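Local coordinates for protein Dot/Icm T4SS effector (Legionella pneumophila subsp. pneumophila, PDB 4HFV) that is a putative effector secreted by the Dot/Icm type IV system, of unknown molecular function and possibly tied to metaeffector activity inside the host cell, at residues D111-K114 / D115-P118; E10-K13 / G14-R17; D101-K104 / S105-S109. All blocks are in the same frame, centred on the assembly; numbering follows the deposited sequence.

Interaction 1 of 3, residues D111-K114 / D115-P118; sequences DLNK and DNNP
The carboxamides of N113, N116 and N117 hold this tight turn together, each turned to a different backbone partner. N113 reaches forward over the bend: its CG stands between its backbone N and carbonyl carbon (chi1 61°), which brings OD1 to the backbone N-H groups of D115 and N116. OD1 accepts from D115 N at 3.0 Å, with the donor in the plane of the side-chain carbonyl, and takes a weak, bent bond from N116 N. This is an Asx turn.

N116 answers in the other direction. Its side chain, with CG anti to the backbone N, runs back along the chain, and ND2 gives a 2.8 Å bond to D111 O. D111 O lies close to the plane of the N116 amide, whereas ND2 sits well above the plane of the D111 carbonyl. The N113 amide lies against N116 CB, with N113 ND2 at 3.5 Å, and the planes of the two amides are 43° apart.

N117 comes from the other side. N117 ND2 donates to N113 O at 3.1 Å, nearly straight at 170°, and N116 N reaches the same oxygen from the opposite face by a bent bond, sharing its N-H with N113 OD1. N113 N returns a bond to N116 O, also nearly straight. On the apolar side, L112 CD2 packs 3.7 Å from P118 CD, the side chains crossing at about a right angle.

The stretch begins where helix 101-109 ends in a Schellman motif at D111 and leads toward helix 120-136. N116 OD1 is bound by the backbone N of E5, F4 packs on L112, N116 and P118, and Y82 of helix 70-90 meets L112 and P118, seating this surface loop against the N-terminal segment and that helix.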
ATOM      1  N   ASP A 111     -25.368   7.606  -8.151  1.00 17.78           N
ATOM      2  CA  ASP A 111     -26.349   6.590  -8.548  1.00 20.45           C
ATOM      3  C   ASP A 111     -26.242   5.341  -7.681  1.00 21.61           C
ATOM      4  O   ASP A 111     -26.455   4.212  -8.149  1.00 22.35           O
ATOM      5  CB  ASP A 111     -26.279   6.240 -10.042  1.00 26.22           C
ATOM      6  CG  ASP A 111     -27.548   5.504 -10.537  1.00 26.41           C
ATOM      7  OD1 ASP A 111     -28.670   5.827 -10.064  1.00 33.37           O
ATOM      8  OD2 ASP A 111     -27.416   4.579 -11.356  1.00 41.55           O
ATOM      9  N   LEU A 112     -26.007   5.562  -6.393  1.00 19.56           N
ATOM     10  CA  LEU A 112     -25.876   4.478  -5.458  1.00 21.03           C
ATOM     11  C   LEU A 112     -27.220   3.877  -5.087  1.00 18.88           C
ATOM     12  O   LEU A 112     -28.207   4.583  -4.846  1.00 22.53           O
ATOM     13  CB  LEU A 112     -25.143   4.945  -4.192  1.00 21.52           C
ATOM     14  CG  LEU A 112     -23.662   5.277  -4.348  1.00 19.88           C
ATOM     15  CD1 LEU A 112     -23.211   6.023  -3.106  1.00 16.63           C
ATOM     16  CD2 LEU A 112     -22.828   4.014  -4.556  1.00 18.91           C
ATOM     17  N   ASN A 113     -27.242   2.550  -5.050  1.00 24.06           N
ATOM     18  CA  ASN A 113     -28.452   1.785  -4.720  1.00 28.71           C
ATOM     19  C   ASN A 113     -28.051   0.379  -4.273  1.00 29.33           C
ATOM     20  O   ASN A 113     -26.859   0.005  -4.317  1.00 35.61           O
ATOM     21  CB  ASN A 113     -29.430   1.735  -5.907  1.00 26.04           C
ATOM     22  CG  ASN A 113     -28.832   1.059  -7.145  1.00 35.28           C
ATOM     23  OD1 ASN A 113     -28.510  -0.131  -7.126  1.00 40.42           O
ATOM     24  ND2 ASN A 113     -28.690   1.818  -8.229  1.00 33.67           N
ATOM     25  N   LYS A 114     -29.037  -0.395  -3.839  1.00 36.87           N
ATOM     26  CA  LYS A 114     -28.781  -1.715  -3.273  1.00 37.70           C
ATOM     27  C   LYS A 114     -27.867  -2.598  -4.152  1.00 41.80           C
ATOM     28  O   LYS A 114     -27.004  -3.303  -3.627  1.00 54.79           O
ATOM     29  CB  LYS A 114     -30.116  -2.395  -2.958  1.00 41.84           C
ATOM     30  CG  LYS A 114     -30.009  -3.863  -2.608  1.00 61.30           C
ATOM     31  CD  LYS A 114     -31.276  -4.388  -1.924  1.00 69.47           C
ATOM     32  CE  LYS A 114     -32.564  -4.056  -2.690  1.00 70.61           C
ATOM     33  NZ  LYS A 114     -32.668  -4.736  -4.018  1.00 69.80           N
ATOM     34  N   ASP A 115     -28.016  -2.525  -5.473  1.00 38.44           N
ATOM     35  CA  ASP A 115     -27.236  -3.365  -6.396  1.00 48.24           C
ATOM     36  C   ASP A 115     -26.037  -2.653  -7.062  1.00 46.38           C
ATOM     37  O   ASP A 115     -25.179  -3.286  -7.686  1.00 63.63           O
ATOM     38  CB  ASP A 115     -28.175  -3.905  -7.464  1.00 57.58           C
ATOM     39  CG  ASP A 115     -29.413  -4.553  -6.866  1.00 64.30           C
ATOM     40  OD1 ASP A 115     -29.236  -5.391  -5.948  1.00 71.03           O
ATOM     41  OD2 ASP A 115     -30.544  -4.204  -7.297  1.00 44.26           O
ATOM     42  N   ASN A 116     -25.981  -1.338  -6.917  1.00 29.14           N
ATOM     43  CA  ASN A 116     -24.916  -0.540  -7.490  1.00 22.62           C
ATOM     44  C   ASN A 116     -24.223   0.178  -6.338  1.00 28.49           C
ATOM     45  O   ASN A 116     -24.617   1.277  -5.955  1.00 24.26           O
ATOM     46  CB  ASN A 116     -25.486   0.484  -8.479  1.00 23.51           C
ATOM     47  CG  ASN A 116     -24.397   1.228  -9.223  1.00 22.37           C
ATOM     48  OD1 ASN A 116     -23.373   0.634  -9.616  1.00 23.80           O
ATOM     49  ND2 ASN A 116     -24.588   2.530  -9.406  1.00 24.30           N
ATOM     50  N   ASN A 117     -23.215  -0.467  -5.760  1.00 20.12           N
ATOM     51  CA  ASN A 117     -22.552   0.025  -4.545  1.00 27.05           C
ATOM     52  C   ASN A 117     -21.171  -0.630  -4.443  1.00 25.16           C
ATOM     53  O   ASN A 117     -21.022  -1.810  -4.728  1.00 23.78           O
ATOM     54  CB  ASN A 117     -23.401  -0.337  -3.304  1.00 33.88           C
ATOM     55  CG  ASN A 117     -23.625   0.850  -2.362  1.00 44.38           C
ATOM     56  OD1 ASN A 117     -22.724   1.240  -1.606  1.00 52.21           O
ATOM     57  ND2 ASN A 117     -24.849   1.418  -2.386  1.00 42.94           N
ATOM     58  N   PRO A 118     -20.153   0.131  -4.021  1.00 21.20           N
ATOM     59  CA  PRO A 118     -18.790  -0.347  -4.165  1.00 20.41           C
ATOM     60  C   PRO A 118     -18.519  -1.524  -3.260  1.00 29.55           C
ATOM     61  O   PRO A 118     -18.817  -1.420  -2.087  1.00 19.77           O
ATOM     62  CB  PRO A 118     -17.933   0.866  -3.704  1.00 15.38           C
ATOM     63  CG  PRO A 118     -18.785   2.012  -3.817  1.00 21.64           C
ATOM     64  CD  PRO A 118     -20.203   1.539  -3.625  1.00 15.41           C
TER

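Interaction 2 of 3, residues E10-K13 / G14-R17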
ATOM      1  N   GLU A  10     -17.988  13.716 -16.963  1.00 11.55           N
ATOM      2  CA  GLU A  10     -18.668  15.000 -17.251  1.00 14.46           C
ATOM      3  C   GLU A  10     -19.994  15.108 -16.513  1.00 19.02           C
ATOM      4  O   GLU A  10     -20.333  16.164 -15.956  1.00 14.93           O
ATOM      5  CB  GLU A  10     -18.870  15.208 -18.727  1.00 15.47           C
ATOM      6  CG  GLU A  10     -17.559  15.434 -19.505  1.00 24.73           C
ATOM      7  CD  GLU A  10     -16.778  16.672 -19.032  1.00 28.41           C
ATOM      8  OE1 GLU A  10     -17.419  17.687 -18.696  1.00 24.52           O
ATOM      9  OE2 GLU A  10     -15.519  16.631 -19.010  1.00 28.39           O
ATOM     10  N   LYS A  11     -20.744  14.012 -16.528  1.00 17.64           N
ATOM     11  CA  LYS A  11     -22.033  13.949 -15.881  1.00 15.59           C
ATOM     12  C   LYS A  11     -21.883  14.181 -14.381  1.00 11.83           C
ATOM     13  O   LYS A  11     -22.611  15.010 -13.791  1.00 12.43           O
ATOM     14  CB  LYS A  11     -22.684  12.603 -16.140  1.00 16.75           C
ATOM     15  CG  LYS A  11     -24.111  12.529 -15.655  1.00 27.77           C
ATOM     16  CD  LYS A  11     -24.385  11.201 -15.037  1.00 36.82           C
ATOM     17  CE  LYS A  11     -25.629  10.573 -15.605  1.00 43.64           C
ATOM     18  NZ  LYS A  11     -26.836  10.822 -14.755  1.00 48.99           N
ATOM     19  N   LEU A  12     -20.911  13.516 -13.760  1.00 14.01           N
ATOM     20  CA  LEU A  12     -20.706  13.646 -12.320  1.00  8.08           C
ATOM     21  C   LEU A  12     -20.275  15.055 -11.949  1.00  9.84           C
ATOM     22  O   LEU A  12     -20.738  15.619 -10.952  1.00 11.78           O
ATOM     23  CB  LEU A  12     -19.661  12.601 -11.823  1.00 11.95           C
ATOM     24  CG  LEU A  12     -19.420  12.614 -10.314  1.00 11.71           C
ATOM     25  CD1 LEU A  12     -20.690  12.473  -9.485  1.00  5.40           C
ATOM     26  CD2 LEU A  12     -18.412  11.514  -9.922  1.00  8.30           C
ATOM     27  N   LYS A  13     -19.351  15.608 -12.726  1.00 10.88           N
ATOM     28  CA  LYS A  13     -18.916  16.982 -12.569  1.00 12.23           C
ATOM     29  C   LYS A  13     -20.131  17.891 -12.584  1.00 22.11           C
ATOM     30  O   LYS A  13     -20.279  18.766 -11.746  1.00 10.39           O
ATOM     31  CB  LYS A  13     -18.004  17.359 -13.734  1.00 10.89           C
ATOM     32  CG  LYS A  13     -17.699  18.804 -13.820  1.00 12.17           C
ATOM     33  CD  LYS A  13     -16.883  19.192 -15.053  1.00 13.63           C
ATOM     34  CE  LYS A  13     -16.657  20.728 -15.055  1.00 18.35           C
ATOM     35  NZ  LYS A  13     -15.666  21.230 -16.078  1.00 19.35           N
ATOM     36  N   GLY A  14     -20.993  17.681 -13.569  1.00 13.09           N
ATOM     37  CA  GLY A  14     -22.201  18.476 -13.691  1.00 15.56           C
ATOM     38  C   GLY A  14     -23.117  18.363 -12.482  1.00 12.18           C
ATOM     39  O   GLY A  14     -23.619  19.370 -11.973  1.00 15.26           O
ATOM     40  N   SER A  15     -23.339  17.158 -11.974  1.00 10.81           N
ATOM     41  CA  SER A  15     -24.322  17.059 -10.907  1.00 17.36           C
ATOM     42  C   SER A  15     -23.712  17.538  -9.608  1.00 15.91           C
ATOM     43  O   SER A  15     -24.414  18.090  -8.775  1.00 16.98           O
ATOM     44  CB  SER A  15     -24.915  15.638 -10.783  1.00 10.57           C
ATOM     45  OG  SER A  15     -23.939  14.755 -10.363  1.00 13.13           O
ATOM     46  N   ILE A  16     -22.395  17.404  -9.440  1.00 10.70           N
ATOM     47  CA  ILE A  16     -21.773  17.901  -8.228  1.00 13.43           C
ATOM     48  C   ILE A  16     -21.822  19.429  -8.231  1.00 11.80           C
ATOM     49  O   ILE A  16     -22.070  20.055  -7.208  1.00 10.89           O
ATOM     50  CB  ILE A  16     -20.320  17.382  -8.084  1.00 15.28           C
ATOM     51  CG1 ILE A  16     -20.330  15.910  -7.655  1.00 14.79           C
ATOM     52  CG2 ILE A  16     -19.517  18.228  -7.072  1.00 16.76           C
ATOM     53  CD1 ILE A  16     -18.992  15.300  -7.744  1.00 12.62           C
ATOM     54  N   ARG A  17     -21.579  20.030  -9.393  1.00 11.14           N
ATOM     55  CA  ARG A  17     -21.598  21.476  -9.489  1.00 14.22           C
ATOM     56  C   ARG A  17     -23.050  21.919  -9.193  1.00 17.47           C
ATOM     57  O   ARG A  17     -23.258  22.931  -8.513  1.00 11.53           O
ATOM     58  CB  ARG A  17     -21.131  21.954 -10.877  1.00 15.54           C
ATOM     59  CG  ARG A  17     -19.598  21.854 -11.095  1.00 20.25           C
ATOM     60  CD  ARG A  17     -19.138  22.417 -12.448  1.00 23.01           C
ATOM     61  NE  ARG A  17     -19.816  23.676 -12.700  1.00 26.78           N
ATOM     62  CZ  ARG A  17     -19.343  24.882 -12.373  1.00 34.90           C
ATOM     63  NH1 ARG A  17     -18.129  25.031 -11.850  1.00 26.02           N
ATOM     64  NH2 ARG A  17     -20.095  25.955 -12.582  1.00 23.93           N
TER
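Two successive turns of helix 9-27 meet here through the i to i+4 pattern of an alpha helix, one flank packed into the protein and the other carrying long basic side chains. The backbone bonds are regular: G14 N to E10 O, S15 N to K11 O, I16 N to L12 O and R17 N to K13 O.

On the inner flank L12 and I16 slant across one another. With its CG anti to the backbone N (chi1 -177°), L12 turns its CD1 methyl down the helix to meet I16 CD1 at 3.7 Å. I16 CG1 also lies 3.3 Å from L12 O, so the branch rests on the carbonyl of the preceding turn. L77 of helix 70-90 touches both residues, which places the pair in the interface between these helices.

The outer flank pairs K13 with R17. Their aliphatic parts run side by side and point the same way, K13 CE lying 4.0 Å from R17 CD, while the like charges stay apart, with K13 NZ 5.9 Å from R17 NE. Each polar end has a partner elsewhere: K13 NZ forms a salt bridge to D64, which probably eases the repulsion, and R17 NH2 donates to the backbone oxygen of E35, which helps fix the guanidinium group.

R17 begins its course against the backbone one turn earlier, its CG only 3.2 Å from K13 O.

Interaction 3 of 3, residues D101-K104 / S105-S109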
ATOM      1  N   ASP A 101     -29.027  17.418   3.000  1.00 17.17           N
ATOM      2  CA  ASP A 101     -29.358  17.504   1.573  1.00 13.04           C
ATOM      3  C   ASP A 101     -28.096  17.278   0.707  1.00 10.04           C
ATOM      4  O   ASP A 101     -28.182  16.717  -0.397  1.00 11.65           O
ATOM      5  CB  ASP A 101     -30.000  18.867   1.219  1.00 16.69           C
ATOM      6  CG  ASP A 101     -31.509  18.927   1.490  1.00 25.42           C
ATOM      7  OD1 ASP A 101     -32.082  17.993   2.070  1.00 28.98           O
ATOM      8  OD2 ASP A 101     -32.129  19.954   1.093  1.00 24.17           O
ATOM      9  N   PHE A 102     -26.927  17.738   1.152  1.00 13.30           N
ATOM     10  CA  PHE A 102     -25.705  17.551   0.346  1.00 14.08           C
ATOM     11  C   PHE A 102     -25.321  16.084   0.303  1.00 14.38           C
ATOM     12  O   PHE A 102     -24.930  15.545  -0.762  1.00 12.39           O
ATOM     13  CB  PHE A 102     -24.548  18.422   0.859  1.00 18.86           C
ATOM     14  CG  PHE A 102     -23.398  18.542  -0.105  1.00 18.88           C
ATOM     15  CD1 PHE A 102     -23.575  19.137  -1.360  1.00 16.84           C
ATOM     16  CD2 PHE A 102     -22.125  18.114   0.264  1.00 12.74           C
ATOM     17  CE1 PHE A 102     -22.486  19.273  -2.254  1.00  9.98           C
ATOM     18  CE2 PHE A 102     -21.029  18.241  -0.607  1.00 20.32           C
ATOM     19  CZ  PHE A 102     -21.202  18.820  -1.872  1.00 10.87           C
ATOM     20  N   TYR A 103     -25.478  15.413   1.438  1.00 13.52           N
ATOM     21  CA  TYR A 103     -25.266  13.980   1.495  1.00 15.81           C
ATOM     22  C   TYR A 103     -26.178  13.271   0.513  1.00 12.22           C
ATOM     23  O   TYR A 103     -25.752  12.443  -0.295  1.00 10.83           O
ATOM     24  CB  TYR A 103     -25.536  13.451   2.908  1.00 10.27           C
ATOM     25  CG  TYR A 103     -25.347  11.934   3.020  1.00 16.26           C
ATOM     26  CD1 TYR A 103     -24.097  11.391   3.338  1.00  8.01           C
ATOM     27  CD2 TYR A 103     -26.420  11.060   2.801  1.00 19.10           C
ATOM     28  CE1 TYR A 103     -23.913   9.999   3.459  1.00 12.31           C
ATOM     29  CE2 TYR A 103     -26.253   9.671   2.913  1.00 12.49           C
ATOM     30  CZ  TYR A 103     -25.022   9.147   3.251  1.00 10.83           C
ATOM     31  OH  TYR A 103     -24.856   7.797   3.348  1.00 17.79           O
ATOM     32  N   LYS A 104     -27.464  13.604   0.571  1.00 10.61           N
ATOM     33  CA  LYS A 104     -28.414  13.026  -0.352  1.00 16.11           C
ATOM     34  C   LYS A 104     -28.024  13.228  -1.807  1.00 16.61           C
ATOM     35  O   LYS A 104     -28.214  12.323  -2.632  1.00 13.47           O
ATOM     36  CB  LYS A 104     -29.793  13.611  -0.141  1.00 12.22           C
ATOM     37  CG  LYS A 104     -30.521  12.999   0.994  1.00 18.59           C
ATOM     38  CD  LYS A 104     -32.063  13.132   0.813  1.00 29.13           C
ATOM     39  CE  LYS A 104     -32.574  14.520   1.101  1.00 30.14           C
ATOM     40  NZ  LYS A 104     -34.110  14.579   1.048  1.00 26.35           N
ATOM     41  N   SER A 105     -27.536  14.427  -2.117  1.00 10.17           N
ATOM     42  CA  SER A 105     -27.125  14.779  -3.466  1.00 13.40           C
ATOM     43  C   SER A 105     -25.917  13.955  -3.930  1.00 10.99           C
ATOM     44  O   SER A 105     -25.825  13.563  -5.118  1.00  9.71           O
ATOM     45  CB  SER A 105     -26.853  16.295  -3.564  1.00 13.94           C
ATOM     46  OG  SER A 105     -25.498  16.631  -3.224  1.00 16.01           O
ATOM     47  N   LEU A 106     -25.024  13.619  -2.984  1.00  9.09           N
ATOM     48  CA  LEU A 106     -23.904  12.771  -3.322  1.00 11.92           C
ATOM     49  C   LEU A 106     -24.378  11.341  -3.615  1.00 12.97           C
ATOM     50  O   LEU A 106     -23.925  10.737  -4.577  1.00 12.45           O
ATOM     51  CB  LEU A 106     -22.840  12.798  -2.206  1.00 14.49           C
ATOM     52  CG  LEU A 106     -22.209  14.171  -2.090  1.00 18.07           C
ATOM     53  CD1 LEU A 106     -21.351  14.265  -0.838  1.00 12.85           C
ATOM     54  CD2 LEU A 106     -21.373  14.479  -3.307  1.00 18.97           C
ATOM     55  N   THR A 107     -25.334  10.821  -2.842  1.00 12.92           N
ATOM     56  CA  THR A 107     -25.862   9.495  -3.100  1.00  9.83           C
ATOM     57  C   THR A 107     -26.457   9.439  -4.511  1.00 14.85           C
ATOM     58  O   THR A 107     -26.225   8.490  -5.280  1.00 16.17           O
ATOM     59  CB  THR A 107     -26.981   9.172  -2.126  1.00 12.80           C
ATOM     60  OG1 THR A 107     -26.472   9.256  -0.788  1.00 11.87           O
ATOM     61  CG2 THR A 107     -27.623   7.802  -2.452  1.00 16.86           C
ATOM     62  N   ILE A 108     -27.261  10.461  -4.822  1.00 13.63           N
ATOM     63  CA  ILE A 108     -27.892  10.605  -6.135  1.00 11.53           C
ATOM     64  C   ILE A 108     -26.869  10.772  -7.268  1.00 14.90           C
ATOM     65  O   ILE A 108     -26.983  10.119  -8.280  1.00 15.65           O
ATOM     66  CB  ILE A 108     -28.876  11.821  -6.203  1.00 11.80           C
ATOM     67  CG1 ILE A 108     -30.021  11.712  -5.170  1.00 20.00           C
ATOM     68  CG2 ILE A 108     -29.451  11.952  -7.589  1.00 12.64           C
ATOM     69  CD1 ILE A 108     -30.839  10.510  -5.323  1.00 31.56           C
ATOM     70  N   SER A 109     -25.876  11.632  -7.088  1.00 12.54           N
ATOM     71  CA  SER A 109     -24.895  11.901  -8.137  1.00 24.90           C
ATOM     72  C   SER A 109     -24.151  10.625  -8.503  1.00 14.60           C
ATOM     73  O   SER A 109     -23.822  10.382  -9.661  1.00 12.77           O
ATOM     74  CB  SER A 109     -23.890  12.962  -7.691  1.00 20.03           C
ATOM     75  OG  SER A 109     -24.478  14.255  -7.642  1.00 15.11           O
TER
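This is packing between consecutive turns of the short helix 101-109, where a serine hydroxyl folds back onto a carbonyl of the first turn, a threonine does so weakly, and a leucine lies over a phenylalanine ring. The backbone repeats the i to i+4 bond, from S105 N to D101 O through I108 N to K104 O.

S105 turns its OG between its own backbone N and carbonyl carbon (chi1 88°), bringing it to F102 O at 2.8 Å. L106 N donates to the same F102 oxygen at 2.9 Å, so two bonds grip it. The hydroxyl donor arrives more from the side of the carbonyl, at a C=O...donor angle of 122°, and the amide closer to head-on, at 156°. S105 OG also lies 3.7 Å from F102 CD1. L106 places CG over one face of that ring, with its CD1 methyl 4.0 Å from F102 CE2; S105 OG approaches obliquely from the same side.

T107 behaves differently. Its OG1 makes just a weak bond to Y103 O, 3.3 Å long, and approaches Y103 CE2 at 3.7 Å as the two side chains slant past each other. The stronger partner of this hydroxyl is R85 NE on helix 70-90, so OG1 of T107 is bound mainly to another helix. Y103 O is held more firmly by T107 N.

Around the contact, F102 rests against S19 and I20 of helix 9-27, I88 of helix 70-90, and R49 and L56 of helix 49-64. Its backbone N bonds to a bound citrate, probably from the crystallisation liquor. Y103 packs on R85, I88 and A89, so the short helix lies against helices 9-27 and 70-90 and, through F102, also meets helix 49-64.

How the interactions relate
Along the chain the order is interaction 2, then interaction 3, then interaction 1. Interaction 2 is on helix 9-27 and interaction 3 on helix 101-109, their centres 12 Å apart; the two helices meet where S15 OG and S109 OG probably share a hydrogen bond and L12 CD1 packs on S109 CB. Interaction 1 follows directly in the loop after helix 101-109, its centre 13 Å from that of interaction 3, joined by a probable bond from L112 N to T107 O. Interactions 1 and 2 do not touch, their nearest atoms about 7 Å apart. All three border helix 70-90, so residues distant in sequence gather round one helix of this all-helical protein.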